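Local coordinates for protein S-adenosylmethionine dependent methyltransferase (Mesorhizobium loti, PDB 3BKW) that probably transfers methyl groups from S-adenosylmethionine to an acceptor substrate, at residues L115-F127 / G137-Y149. Numbering follows the deposited sequence.
Sequences LALHYVEDVARLF and GGHFVFSTEHPIY. With EDO (1,2-ethanediol), chain E.
Ser-143 O is gripped twice: Leu-115 N donates to it at 3.0 Å, from well above the carbonyl plane, and a water donates at 2.8 Å while accepting from Leu-117 N. Ser-143 OG takes a weak second bond from Leu-115 N, and Leu-115 CD2 lies against that hydroxyl. Next along, His-118 has its CG between backbone N and carbonyl carbon (chi1 53°), which brings the ND1 edge of the ring up to Thr-144 CA. Glu-145 CG sits over one face of this imidazole, 4.0 Å from the ring centroid, a CH-pi contact. Another water bridges Tyr-119 OH and Glu-145 OE2, while OE1 of the same carboxylate is salt-bridged to Lys-189. In this Rossmann-like methyltransferase sheet, strand 108-114 runs parallel beside 138-145, and 115-127 leads from the C-terminal end of 108-114 into helix 123-133 of the beta-alpha-beta crossover. That helix and the turn before it cover the strand with an apolar layer. Leu-117 CD1 lies over the face of Phe-142, 4.2 Å from its centroid, and also meets Phe-140 CZ at 3.6 Å. Phe-127 puts CD1 at the edge of the Phe-140 ring and meets Phe-142 obliquely, planes at 40°, and Leu-126 CD2 touches Phe-140 CZ, the two side chains crossing at about a right angle.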
# COMPACT_ATOMS: atom_id res chain seq x y z
N LEU A 115 -1.83 17.10 0.23
CA LEU A 115 -0.87 17.33 -0.86
C LEU A 115 0.32 18.22 -0.50
O LEU A 115 0.69 19.13 -1.25
CB LEU A 115 -1.64 17.86 -2.07
CG LEU A 115 -2.82 17.01 -2.55
CD1 LEU A 115 -3.50 17.67 -3.77
CD2 LEU A 115 -2.38 15.58 -2.86
N ALA A 116 0.90 17.94 0.65
CA ALA A 116 2.07 18.65 1.16
C ALA A 116 3.28 17.76 1.42
O ALA A 116 4.40 18.18 1.22
CB ALA A 116 1.72 19.40 2.47
N LEU A 117 3.05 16.54 1.91
CA LEU A 117 4.13 15.68 2.35
C LEU A 117 5.04 15.15 1.27
O LEU A 117 6.19 14.86 1.56
CB LEU A 117 3.64 14.56 3.26
CG LEU A 117 2.91 14.96 4.55
CD1 LEU A 117 2.93 13.71 5.45
CD2 LEU A 117 3.46 16.15 5.27
N HIS A 118 4.57 15.14 0.02
CA HIS A 118 5.44 14.77 -1.11
C HIS A 118 6.55 15.79 -1.37
O HIS A 118 7.45 15.51 -2.15
CB HIS A 118 4.70 14.38 -2.38
CG HIS A 118 3.70 15.38 -2.84
ND1 HIS A 118 2.37 15.27 -2.55
CD2 HIS A 118 3.83 16.52 -3.56
CE1 HIS A 118 1.71 16.28 -3.09
NE2 HIS A 118 2.58 17.06 -3.69
N TYR A 119 6.48 16.98 -0.76
CA TYR A 119 7.55 17.99 -0.84
C TYR A 119 8.54 17.97 0.33
O TYR A 119 9.50 18.74 0.33
CB TYR A 119 6.94 19.39 -0.99
CG TYR A 119 6.00 19.51 -2.18
CD1 TYR A 119 6.43 19.19 -3.47
CD2 TYR A 119 4.67 19.93 -2.01
CE1 TYR A 119 5.57 19.29 -4.59
CE2 TYR A 119 3.81 20.04 -3.13
CZ TYR A 119 4.27 19.72 -4.41
OH TYR A 119 3.45 19.78 -5.54
N VAL A 120 8.34 17.05 1.28
CA VAL A 120 9.17 16.94 2.49
C VAL A 120 10.21 15.86 2.25
O VAL A 120 9.83 14.72 2.05
CB VAL A 120 8.29 16.64 3.74
CG1 VAL A 120 9.15 16.40 4.97
CG2 VAL A 120 7.33 17.81 3.99
N GLU A 121 11.50 16.20 2.32
CA GLU A 121 12.56 15.23 2.05
C GLU A 121 12.65 14.15 3.13
O GLU A 121 12.65 12.96 2.80
CB GLU A 121 13.92 15.92 1.89
CG GLU A 121 15.02 14.99 1.40
CD GLU A 121 16.29 15.71 0.96
OE1 GLU A 121 16.53 16.86 1.39
OE2 GLU A 121 17.05 15.11 0.18
N ASP A 122 12.72 14.58 4.39
CA ASP A 122 12.82 13.66 5.53
C ASP A 122 11.43 13.46 6.13
O ASP A 122 11.09 14.00 7.19
CB ASP A 122 13.84 14.19 6.55
CG ASP A 122 14.19 13.18 7.64
OD1 ASP A 122 13.61 12.07 7.66
OD2 ASP A 122 15.06 13.53 8.46
N VAL A 123 10.62 12.66 5.43
CA VAL A 123 9.23 12.48 5.84
C VAL A 123 9.12 11.69 7.14
O VAL A 123 8.22 11.96 7.93
CB VAL A 123 8.36 11.90 4.70
CG1 VAL A 123 8.57 10.40 4.53
CG2 VAL A 123 6.91 12.24 4.94
N ALA A 124 10.04 10.75 7.37
CA ALA A 124 10.07 9.97 8.62
C ALA A 124 10.21 10.87 9.85
O ALA A 124 9.50 10.66 10.84
CB ALA A 124 11.18 8.91 8.60
N ARG A 125 11.04 11.91 9.75
CA ARG A 125 11.19 12.90 10.83
C ARG A 125 9.85 13.57 11.11
O ARG A 125 9.43 13.70 12.26
CB ARG A 125 12.27 13.93 10.49
CG ARG A 125 12.50 15.01 11.52
CD ARG A 125 13.66 15.89 11.13
NE ARG A 125 14.06 16.85 12.16
CZ ARG A 125 13.49 18.04 12.40
NH1 ARG A 125 12.42 18.46 11.71
NH2 ARG A 125 13.98 18.82 13.37
N LEU A 126 9.19 14.01 10.04
CA LEU A 126 7.85 14.62 10.16
C LEU A 126 6.85 13.65 10.81
O LEU A 126 6.11 14.05 11.70
CB LEU A 126 7.36 15.16 8.80
CG LEU A 126 5.99 15.84 8.78
CD1 LEU A 126 5.92 16.95 7.70
CD2 LEU A 126 4.85 14.83 8.60
N PHE A 127 6.85 12.38 10.39
CA PHE A 127 5.96 11.38 11.00
C PHE A 127 6.21 11.24 12.51
O PHE A 127 5.26 11.16 13.29
CB PHE A 127 6.15 9.99 10.36
CG PHE A 127 5.70 9.86 8.92
CD1 PHE A 127 4.80 10.74 8.32
CD2 PHE A 127 6.11 8.75 8.18
CE1 PHE A 127 4.37 10.56 7.01
CE2 PHE A 127 5.69 8.56 6.87
CZ PHE A 127 4.81 9.44 6.28
N GLY A 137 -4.48 7.28 20.70
CA GLY A 137 -5.67 7.03 19.90
C GLY A 137 -5.94 8.07 18.81
O GLY A 137 -6.94 7.97 18.09
N GLY A 138 -5.07 9.07 18.68
CA GLY A 138 -5.23 10.11 17.68
C GLY A 138 -4.89 9.61 16.30
O GLY A 138 -4.26 8.56 16.16
N HIS A 139 -5.31 10.36 15.27
CA HIS A 139 -5.12 9.98 13.87
C HIS A 139 -4.34 11.00 13.05
O HIS A 139 -4.29 12.15 13.40
CB HIS A 139 -6.45 9.73 13.16
CG HIS A 139 -7.19 8.54 13.67
ND1 HIS A 139 -8.08 8.61 14.72
CD2 HIS A 139 -7.16 7.24 13.29
CE1 HIS A 139 -8.57 7.41 14.96
NE2 HIS A 139 -8.03 6.56 14.11
N PHE A 140 -3.71 10.50 11.99
CA PHE A 140 -2.99 11.28 10.99
C PHE A 140 -3.57 10.83 9.66
O PHE A 140 -3.46 9.66 9.32
CB PHE A 140 -1.50 11.02 11.11
CG PHE A 140 -0.64 11.81 10.14
CD1 PHE A 140 -1.02 13.04 9.59
CD2 PHE A 140 0.66 11.35 9.88
CE1 PHE A 140 -0.17 13.76 8.73
CE2 PHE A 140 1.49 12.07 9.06
CZ PHE A 140 1.09 13.27 8.48
N VAL A 141 -4.22 11.75 8.95
CA VAL A 141 -4.89 11.47 7.69
C VAL A 141 -4.31 12.43 6.66
O VAL A 141 -4.34 13.65 6.85
CB VAL A 141 -6.40 11.64 7.83
CG1 VAL A 141 -7.11 11.39 6.48
CG2 VAL A 141 -6.96 10.70 8.89
N PHE A 142 -3.74 11.89 5.59
CA PHE A 142 -3.11 12.72 4.60
C PHE A 142 -3.16 12.19 3.18
O PHE A 142 -3.29 10.97 2.97
CB PHE A 142 -1.65 13.00 5.02
CG PHE A 142 -0.74 11.77 5.02
CD1 PHE A 142 0.02 11.47 3.88
CD2 PHE A 142 -0.63 10.93 6.14
CE1 PHE A 142 0.89 10.37 3.85
CE2 PHE A 142 0.26 9.81 6.12
CZ PHE A 142 1.00 9.53 4.96
N SER A 143 -3.04 13.12 2.23
CA SER A 143 -2.96 12.80 0.82
C SER A 143 -1.63 13.25 0.28
O SER A 143 -1.08 14.28 0.71
CB SER A 143 -4.08 13.45 0.04
OG SER A 143 -4.04 14.86 0.16
N THR A 144 -1.11 12.46 -0.65
CA THR A 144 0.11 12.78 -1.38
C THR A 144 -0.07 12.33 -2.83
O THR A 144 -0.95 11.54 -3.14
CB THR A 144 1.38 12.08 -0.78
OG1 THR A 144 1.14 10.66 -0.64
CG2 THR A 144 1.76 12.66 0.59
N GLU A 145 0.78 12.82 -3.71
CA GLU A 145 0.85 12.29 -5.06
C GLU A 145 1.27 10.83 -4.95
O GLU A 145 2.14 10.46 -4.16
CB GLU A 145 1.86 13.03 -5.93
CG GLU A 145 1.34 14.36 -6.41
CD GLU A 145 2.28 15.15 -7.28
OE1 GLU A 145 3.24 14.57 -7.81
OE2 GLU A 145 2.03 16.35 -7.42
N HIS A 146 0.61 10.00 -5.73
CA HIS A 146 0.85 8.55 -5.74
C HIS A 146 2.20 8.27 -6.42
O HIS A 146 2.56 8.98 -7.36
CB HIS A 146 -0.27 7.87 -6.52
CG HIS A 146 -0.35 6.39 -6.33
ND1 HIS A 146 0.53 5.51 -6.92
CD2 HIS A 146 -1.24 5.63 -5.65
CE1 HIS A 146 0.21 4.27 -6.58
NE2 HIS A 146 -0.87 4.32 -5.81
N PRO A 147 2.97 7.26 -5.91
CA PRO A 147 4.22 6.96 -6.62
C PRO A 147 4.10 6.57 -8.12
O PRO A 147 5.02 6.80 -8.89
CB PRO A 147 4.86 5.86 -5.74
CG PRO A 147 3.75 5.31 -4.96
CD PRO A 147 2.81 6.42 -4.71
N ILE A 148 2.97 5.99 -8.54
CA ILE A 148 2.74 5.73 -9.98
C ILE A 148 2.79 7.05 -10.76
O ILE A 148 3.35 7.11 -11.84
CB ILE A 148 1.40 5.02 -10.23
CG1 ILE A 148 1.52 3.56 -9.81
CG2 ILE A 148 0.99 5.13 -11.73
CD1 ILE A 148 0.23 2.81 -9.77
N TYR A 149 2.18 8.09 -10.20
CA TYR A 149 2.16 9.40 -10.79
C TYR A 149 3.53 10.10 -10.72
O TYR A 149 3.93 10.76 -11.68
CB TYR A 149 1.07 10.25 -10.11
CG TYR A 149 0.88 11.61 -10.71
CD1 TYR A 149 0.10 11.81 -11.85
CD2 TYR A 149 1.47 12.73 -10.11
CE1 TYR A 149 -0.06 13.10 -12.40
CE2 TYR A 149 1.33 14.01 -10.66
CZ TYR A 149 0.54 14.19 -11.79
OH TYR A 149 0.41 15.45 -12.33
C1 EDO E . 15.47 9.57 8.75
O1 EDO E . 14.35 10.23 9.34
C2 EDO E . 16.09 8.59 9.74
O2 EDO E . 15.13 7.64 10.24
O HOH W 1 0.28 15.78 2.58
O HOH W 2 4.02 18.18 -7.64